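Local atomic coordinates of lipase (Photobacterium sp. M37, PDB entry 2ORY), a protein that catalyses the hydrolysis of triacylglycerols as a cold-adapted lipase of the alpha/beta hydrolase clan. Residues M106-M110 and E277-Y283; A30-L34 and V54-V60. All blocks are in the same frame, centred on the assembly; numbering follows the deposited sequence.

Contact 1 (M106-M110 and E277-Y283); sequences MVSAM and ETKGKKY
Ser108 and Glu277 bring the two backbones closest, CA to CA 5.6 Å, where the loop 106-110 passes the end of helix 265-278 and the type II beta turn Thr278-Lys281 that follows it. One hydrogen bond joins the two segments: Tyr283 OH donates to Val107 O at 2.7 Å, meeting a lone pair in the carbonyl plane with a C=O...donor angle of 121°. Because Val107 O also lies in the plane of the phenol ring, at its edge, the bond fixes the hydroxyl end of the tyrosine. Met110 forms a Met-aromatic contact with the same ring, SD 4.7 Å from the Tyr283 centroid and obliquely placed, 33° off the normal. A bend at chi3 (88°) turns the methyl CE of Met110 back to 3.5 Å from Tyr283 CE2. The sulfur's other neighbour is the aliphatic part of Lys281, whose CG lies 3.6 Å from Met110 SD. Further along that lysine, NZ makes a weak hydrogen bond to Glu277 O, 3.4 Å, within its own segment. Val107 CG2 also touches Thr278 CG2 at 3.8 Å, while Trp242 packs against both residues.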
ATOM      1  N   MET A 106       7.450  11.967 -10.853  1.00 32.25           N
ATOM      2  CA  MET A 106       6.734  12.723  -9.831  1.00 31.69           C
ATOM      3  C   MET A 106       7.260  12.801  -8.407  1.00 29.54           C
ATOM      4  O   MET A 106       6.562  13.302  -7.526  1.00 34.13           O
ATOM      5  CB  MET A 106       5.279  12.257  -9.793  1.00 25.62           C
ATOM      6  CG  MET A 106       4.278  13.324 -10.195  1.00 42.84           C
ATOM      7  SD  MET A 106       3.302  12.908 -11.660  1.00 42.35           S
ATOM      8  CE  MET A 106       2.359  11.629 -11.078  1.00 34.99           C
ATOM      9  N   VAL A 107       8.463  12.309  -8.150  1.00 32.27           N
ATOM     10  CA  VAL A 107       8.985  12.414  -6.799  1.00 29.21           C
ATOM     11  C   VAL A 107       9.990  13.547  -6.731  1.00 32.62           C
ATOM     12  O   VAL A 107      10.446  13.905  -5.648  1.00 30.27           O
ATOM     13  CB  VAL A 107       9.646  11.095  -6.296  1.00 34.50           C
ATOM     14  CG1 VAL A 107       8.568  10.031  -6.064  1.00 28.72           C
ATOM     15  CG2 VAL A 107      10.707  10.601  -7.295  1.00 30.35           C
ATOM     16  N   SER A 108      10.332  14.127  -7.880  1.00 31.86           N
ATOM     17  CA  SER A 108      11.289  15.232  -7.885  1.00 36.76           C
ATOM     18  C   SER A 108      10.635  16.551  -7.484  1.00 37.03           C
ATOM     19  O   SER A 108      11.319  17.488  -7.081  1.00 43.52           O
ATOM     20  CB  SER A 108      11.970  15.363  -9.253  1.00 41.45           C
ATOM     21  OG  SER A 108      11.026  15.325 -10.308  1.00 48.37           O
ATOM     22  N   ALA A 109       9.312  16.614  -7.583  1.00 35.31           N
ATOM     23  CA  ALA A 109       8.558  17.805  -7.201  1.00 37.19           C
ATOM     24  C   ALA A 109       7.726  17.420  -5.977  1.00 35.73           C
ATOM     25  O   ALA A 109       7.291  16.276  -5.864  1.00 36.45           O
ATOM     26  CB  ALA A 109       7.638  18.256  -8.358  1.00 32.28           C
ATOM     27  N   MET A 110       7.503  18.358  -5.060  1.00 37.24           N
ATOM     28  CA  MET A 110       6.731  18.049  -3.851  1.00 35.47           C
ATOM     29  C   MET A 110       5.676  19.088  -3.511  1.00 36.95           C
ATOM     30  O   MET A 110       5.763  20.246  -3.936  1.00 36.97           O
ATOM     31  CB  MET A 110       7.677  17.888  -2.648  1.00 32.76           C
ATOM     32  CG  MET A 110       8.763  16.845  -2.851  1.00 32.91           C
ATOM     33  SD  MET A 110       9.861  16.633  -1.435  1.00 39.95           S
ATOM     34  CE  MET A 110       8.932  15.367  -0.461  1.00 28.97           C
ATOM     35  N   GLU A 277      17.861  12.803  -8.586  1.00 25.62           N
ATOM     36  CA  GLU A 277      16.628  13.590  -8.570  1.00 28.29           C
ATOM     37  C   GLU A 277      15.947  13.791  -7.215  1.00 29.15           C
ATOM     38  O   GLU A 277      15.117  14.687  -7.084  1.00 31.43           O
ATOM     39  CB  GLU A 277      15.620  13.031  -9.583  1.00 36.02           C
ATOM     40  CG  GLU A 277      16.145  12.977 -11.041  1.00 45.60           C
ATOM     41  CD  GLU A 277      16.427  14.355 -11.674  1.00 54.96           C
ATOM     42  OE1 GLU A 277      15.584  15.277 -11.538  1.00 55.41           O
ATOM     43  OE2 GLU A 277      17.487  14.509 -12.332  1.00 49.95           O
ATOM     44  N   THR A 278      16.284  12.987  -6.207  1.00 30.48           N
ATOM     45  CA  THR A 278      15.676  13.150  -4.888  1.00 29.10           C
ATOM     46  C   THR A 278      16.683  13.655  -3.847  1.00 34.26           C
ATOM     47  O   THR A 278      16.397  13.731  -2.654  1.00 29.12           O
ATOM     48  CB  THR A 278      15.052  11.845  -4.409  1.00 31.07           C
ATOM     49  OG1 THR A 278      16.034  10.800  -4.436  1.00 26.01           O
ATOM     50  CG2 THR A 278      13.890  11.468  -5.317  1.00 28.68           C
ATOM     51  N   LYS A 279      17.871  14.007  -4.318  1.00 33.70           N
ATOM     52  CA  LYS A 279      18.915  14.545  -3.461  1.00 34.87           C
ATOM     53  C   LYS A 279      18.450  15.868  -2.845  1.00 34.00           C
ATOM     54  O   LYS A 279      18.036  16.784  -3.554  1.00 31.17           O
ATOM     55  CB  LYS A 279      20.178  14.790  -4.290  1.00 43.06           C
ATOM     56  CG  LYS A 279      21.377  15.289  -3.501  1.00 50.24           C
ATOM     57  CD  LYS A 279      22.666  15.209  -4.339  1.00 57.02           C
ATOM     58  CE  LYS A 279      23.901  15.573  -3.505  1.00 59.22           C
ATOM     59  NZ  LYS A 279      25.182  15.416  -4.263  1.00 59.29           N
ATOM     60  N   GLY A 280      18.530  15.967  -1.524  1.00 34.88           N
ATOM     61  CA  GLY A 280      18.117  17.184  -0.852  1.00 35.71           C
ATOM     62  C   GLY A 280      16.640  17.232  -0.519  1.00 37.82           C
ATOM     63  O   GLY A 280      16.191  18.173   0.126  1.00 39.34           O
ATOM     64  N   LYS A 281      15.883  16.231  -0.955  1.00 35.44           N
ATOM     65  CA  LYS A 281      14.443  16.189  -0.688  1.00 37.58           C
ATOM     66  C   LYS A 281      14.125  15.717   0.732  1.00 34.38           C
ATOM     67  O   LYS A 281      13.015  15.911   1.226  1.00 32.87           O
ATOM     68  CB  LYS A 281      13.749  15.255  -1.681  1.00 40.43           C
ATOM     69  CG  LYS A 281      13.080  15.940  -2.849  1.00 40.90           C
ATOM     70  CD  LYS A 281      14.076  16.609  -3.742  1.00 41.42           C
ATOM     71  CE  LYS A 281      13.382  17.114  -4.984  1.00 40.35           C
ATOM     72  NZ  LYS A 281      14.341  17.787  -5.888  1.00 47.54           N
ATOM     73  N   LYS A 282      15.104  15.078   1.362  1.00 34.34           N
ATOM     74  CA  LYS A 282      14.979  14.564   2.716  1.00 33.67           C
ATOM     75  C   LYS A 282      13.830  13.564   2.882  1.00 35.53           C
ATOM     76  O   LYS A 282      13.107  13.578   3.886  1.00 28.11           O
ATOM     77  CB  LYS A 282      14.819  15.723   3.696  1.00 43.47           C
ATOM     78  CG  LYS A 282      15.997  16.684   3.697  1.00 42.82           C
ATOM     79  CD  LYS A 282      15.900  17.679   4.849  1.00 50.75           C
ATOM     80  CE  LYS A 282      14.640  18.547   4.785  1.00 51.76           C
ATOM     81  NZ  LYS A 282      14.575  19.512   5.939  1.00 52.37           N
ATOM     82  N   TYR A 283      13.683  12.691   1.881  1.00 34.41           N
ATOM     83  CA  TYR A 283      12.655  11.659   1.882  1.00 27.97           C
ATOM     84  C   TYR A 283      12.958  10.710   3.029  1.00 24.98           C
ATOM     85  O   TYR A 283      14.109  10.316   3.220  1.00 29.25           O
ATOM     86  CB  TYR A 283      12.659  10.898   0.543  1.00 26.37           C
ATOM     87  CG  TYR A 283      11.760  11.504  -0.519  1.00 27.73           C
ATOM     88  CD1 TYR A 283      12.294  12.154  -1.629  1.00 26.34           C
ATOM     89  CD2 TYR A 283      10.367  11.447  -0.396  1.00 27.43           C
ATOM     90  CE1 TYR A 283      11.466  12.733  -2.588  1.00 29.97           C
ATOM     91  CE2 TYR A 283       9.528  12.024  -1.351  1.00 28.26           C
ATOM     92  CZ  TYR A 283      10.084  12.661  -2.439  1.00 29.11           C
ATOM     93  OH  TYR A 283       9.262  13.211  -3.381  1.00 27.44           O
TER

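Contact 2 (A30-L34 and V54-V60); sequences AELIL and VVWGPAV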
ATOM      1  N   ALA A  30     -15.180  -3.256 -12.073  1.00 46.93           N
ATOM      2  CA  ALA A  30     -15.086  -3.375 -10.636  1.00 43.25           C
ATOM      3  C   ALA A  30     -15.971  -4.576 -10.313  1.00 40.66           C
ATOM      4  O   ALA A  30     -15.835  -5.220  -9.275  1.00 37.44           O
ATOM      5  CB  ALA A  30     -15.629  -2.102  -9.970  1.00 43.15           C
ATOM      6  N   GLU A  31     -16.868  -4.876 -11.246  1.00 41.00           N
ATOM      7  CA  GLU A  31     -17.808  -5.980 -11.119  1.00 42.31           C
ATOM      8  C   GLU A  31     -17.087  -7.318 -11.057  1.00 39.61           C
ATOM      9  O   GLU A  31     -17.431  -8.181 -10.263  1.00 38.34           O
ATOM     10  CB  GLU A  31     -18.768  -5.958 -12.302  1.00 48.41           C
ATOM     11  CG  GLU A  31     -19.306  -4.565 -12.604  1.00 56.32           C
ATOM     12  CD  GLU A  31     -20.029  -4.485 -13.936  1.00 59.58           C
ATOM     13  OE1 GLU A  31     -19.413  -4.830 -14.972  1.00 62.89           O
ATOM     14  OE2 GLU A  31     -21.207  -4.067 -13.946  1.00 58.99           O
ATOM     15  N   LEU A  32     -16.088  -7.495 -11.909  1.00 43.18           N
ATOM     16  CA  LEU A  32     -15.320  -8.732 -11.917  1.00 41.96           C
ATOM     17  C   LEU A  32     -14.573  -8.880 -10.594  1.00 39.65           C
ATOM     18  O   LEU A  32     -14.485  -9.974 -10.038  1.00 39.43           O
ATOM     19  CB  LEU A  32     -14.315  -8.716 -13.075  1.00 44.40           C
ATOM     20  CG  LEU A  32     -13.338  -9.895 -13.206  1.00 48.93           C
ATOM     21  CD1 LEU A  32     -12.886 -10.024 -14.659  1.00 47.66           C
ATOM     22  CD2 LEU A  32     -12.133  -9.702 -12.282  1.00 46.11           C
ATOM     23  N   ILE A  33     -14.017  -7.773 -10.109  1.00 40.89           N
ATOM     24  CA  ILE A  33     -13.263  -7.771  -8.852  1.00 39.09           C
ATOM     25  C   ILE A  33     -14.184  -8.072  -7.678  1.00 37.99           C
ATOM     26  O   ILE A  33     -13.886  -8.939  -6.852  1.00 37.66           O
ATOM     27  CB  ILE A  33     -12.571  -6.405  -8.597  1.00 37.92           C
ATOM     28  CG1 ILE A  33     -11.512  -6.147  -9.673  1.00 38.49           C
ATOM     29  CG2 ILE A  33     -11.901  -6.400  -7.221  1.00 32.27           C
ATOM     30  CD1 ILE A  33     -10.854  -4.789  -9.551  1.00 30.51           C
ATOM     31  N   LEU A  34     -15.301  -7.351  -7.613  1.00 39.44           N
ATOM     32  CA  LEU A  34     -16.268  -7.541  -6.540  1.00 41.49           C
ATOM     33  C   LEU A  34     -16.635  -9.019  -6.422  1.00 40.85           C
ATOM     34  O   LEU A  34     -16.620  -9.583  -5.332  1.00 40.59           O
ATOM     35  CB  LEU A  34     -17.531  -6.706  -6.793  1.00 40.54           C
ATOM     36  CG  LEU A  34     -18.651  -6.895  -5.753  1.00 43.21           C
ATOM     37  CD1 LEU A  34     -18.159  -6.448  -4.380  1.00 36.19           C
ATOM     38  CD2 LEU A  34     -19.886  -6.107  -6.160  1.00 41.01           C
ATOM     39  N   VAL A  54     -18.382  -6.490   1.854  1.00 31.22           N
ATOM     40  CA  VAL A  54     -17.804  -5.374   1.115  1.00 27.24           C
ATOM     41  C   VAL A  54     -18.923  -4.344   1.122  1.00 25.86           C
ATOM     42  O   VAL A  54     -19.979  -4.592   0.565  1.00 23.54           O
ATOM     43  CB  VAL A  54     -17.462  -5.778  -0.338  1.00 30.88           C
ATOM     44  CG1 VAL A  54     -16.925  -4.566  -1.111  1.00 27.22           C
ATOM     45  CG2 VAL A  54     -16.436  -6.908  -0.331  1.00 29.97           C
ATOM     46  N   VAL A  55     -18.697  -3.209   1.778  1.00 25.91           N
ATOM     47  CA  VAL A  55     -19.706  -2.162   1.882  1.00 24.89           C
ATOM     48  C   VAL A  55     -19.405  -0.894   1.069  1.00 29.35           C
ATOM     49  O   VAL A  55     -20.228   0.020   1.001  1.00 25.31           O
ATOM     50  CB  VAL A  55     -19.935  -1.793   3.363  1.00 28.85           C
ATOM     51  CG1 VAL A  55     -20.572  -2.987   4.094  1.00 25.81           C
ATOM     52  CG2 VAL A  55     -18.611  -1.442   4.031  1.00 28.77           C
ATOM     53  N   TRP A  56     -18.224  -0.818   0.466  1.00 26.29           N
ATOM     54  CA  TRP A  56     -17.907   0.333  -0.377  1.00 25.63           C
ATOM     55  C   TRP A  56     -16.859  -0.089  -1.379  1.00 22.36           C
ATOM     56  O   TRP A  56     -15.800  -0.596  -1.005  1.00 20.80           O
ATOM     57  CB  TRP A  56     -17.371   1.510   0.423  1.00 23.43           C
ATOM     58  CG  TRP A  56     -17.197   2.723  -0.453  1.00 26.60           C
ATOM     59  CD1 TRP A  56     -18.107   3.713  -0.657  1.00 21.32           C
ATOM     60  CD2 TRP A  56     -16.027   3.095  -1.199  1.00 18.06           C
ATOM     61  NE1 TRP A  56     -17.580   4.689  -1.464  1.00 22.07           N
ATOM     62  CE2 TRP A  56     -16.306   4.337  -1.813  1.00 20.31           C
ATOM     63  CE3 TRP A  56     -14.772   2.502  -1.404  1.00 23.46           C
ATOM     64  CZ2 TRP A  56     -15.372   5.006  -2.621  1.00 21.40           C
ATOM     65  CZ3 TRP A  56     -13.834   3.170  -2.215  1.00 24.23           C
ATOM     66  CH2 TRP A  56     -14.145   4.409  -2.810  1.00 23.77           C
ATOM     67  N   GLY A  57     -17.156   0.126  -2.655  1.00 21.71           N
ATOM     68  CA  GLY A  57     -16.230  -0.271  -3.696  1.00 17.47           C
ATOM     69  C   GLY A  57     -16.468  -1.727  -4.054  1.00 22.87           C
ATOM     70  O   GLY A  57     -17.467  -2.314  -3.631  1.00 24.92           O
ATOM     71  N   PRO A  58     -15.566  -2.340  -4.835  1.00 25.05           N
ATOM     72  CA  PRO A  58     -14.365  -1.649  -5.332  1.00 28.42           C
ATOM     73  C   PRO A  58     -14.552  -0.459  -6.290  1.00 30.84           C
ATOM     74  O   PRO A  58     -15.327  -0.525  -7.248  1.00 35.46           O
ATOM     75  CB  PRO A  58     -13.550  -2.780  -5.967  1.00 22.60           C
ATOM     76  CG  PRO A  58     -14.591  -3.757  -6.419  1.00 22.65           C
ATOM     77  CD  PRO A  58     -15.603  -3.744  -5.286  1.00 24.26           C
ATOM     78  N   ALA A  59     -13.860   0.636  -5.984  1.00 27.35           N
ATOM     79  CA  ALA A  59     -13.851   1.828  -6.825  1.00 28.61           C
ATOM     80  C   ALA A  59     -12.503   1.724  -7.549  1.00 30.96           C
ATOM     81  O   ALA A  59     -11.436   1.685  -6.915  1.00 23.14           O
ATOM     82  CB  ALA A  59     -13.888   3.084  -5.981  1.00 30.45           C
ATOM     83  N   VAL A  60     -12.550   1.679  -8.871  1.00 31.33           N
ATOM     84  CA  VAL A  60     -11.337   1.510  -9.659  1.00 30.05           C
ATOM     85  C   VAL A  60     -10.976   2.718 -10.501  1.00 29.71           C
ATOM     86  O   VAL A  60     -11.849   3.372 -11.061  1.00 27.81           O
ATOM     87  CB  VAL A  60     -11.474   0.281 -10.613  1.00 31.59           C
ATOM     88  CG1 VAL A  60     -10.168   0.038 -11.359  1.00 30.90           C
ATOM     89  CG2 VAL A  60     -11.880  -0.965  -9.821  1.00 26.10           C
TER
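Helix 30-43 packs here on strand 52-63, an outermost strand of the mixed sheet that forms the core of this alpha/beta hydrolase. The local axes of 30-34 and 57-60 approach to 8.3 Å and run at 145°, so helix and strand point in roughly opposite directions. Pro58 contributes most of the strand's contact, 80 Å² of it, its ring set against the buried side of the first helical turn. Its CG lies 3.4 Å from Ala30 O, a carbonyl already engaged by Leu34 N in the helical bond. The ring is bracketed by two side chains: Ile33 slides past it in the opposing direction, CG2 to Pro58 CG 3.9 Å, and Leu34 crosses it at about a right angle, CD1 to Pro58 CD 3.8 Å. With CG of Leu34 pointing opposite its own backbone N (chi1 177°), CD1 extends on to Val54 CG1 at 4.0 Å and so spans the corner in the strand. Toward the other end, Ala30 CB sits 3.2 Å from Pro58 O, and Ile33 CD1 meets Val60 CG2 tip to tip at 4.0 Å. No hydrogen bond joins the segments; the side chains that meet are all apolar, with two backbone carbonyl oxygens in van der Waals contact. The corner at Trp56 contains a classic beta bulge, in which Val55 and Trp56 both face Val75, and a cis peptide bond precedes Pro58. Later turns of helix 30-43 continue the cover, Met37 on Pro58 and Leu41 on Val54, while strand 66-78 lies alongside, its Met72 touching Pro58 and its Met73 bonded through the backbone to Ala59.

In the fold
From the N terminus, contact 2 comes first: helix 30-43 leads through a short connection into strand 52-63, and the contact closes this loop with 19 residues between its nearest ends. The chain then runs through strands 66-78 and 84-90 and helix 97-102 before contact 1 opens at 106-110. That contact closes only 167 positions on, at the end of helix 265-278, so the loop it spans includes sheet strands 166-173 and 199-206. The two loops follow in series, neither nested nor crossed. Their centres are 34 Å apart, on opposite sides of the chain's centre: contact 2 ties an N-terminal helix to the sheet's edge, contact 1 joins the loop leading into strand 110-112 to the end of helix 265-278 and the turn that follows.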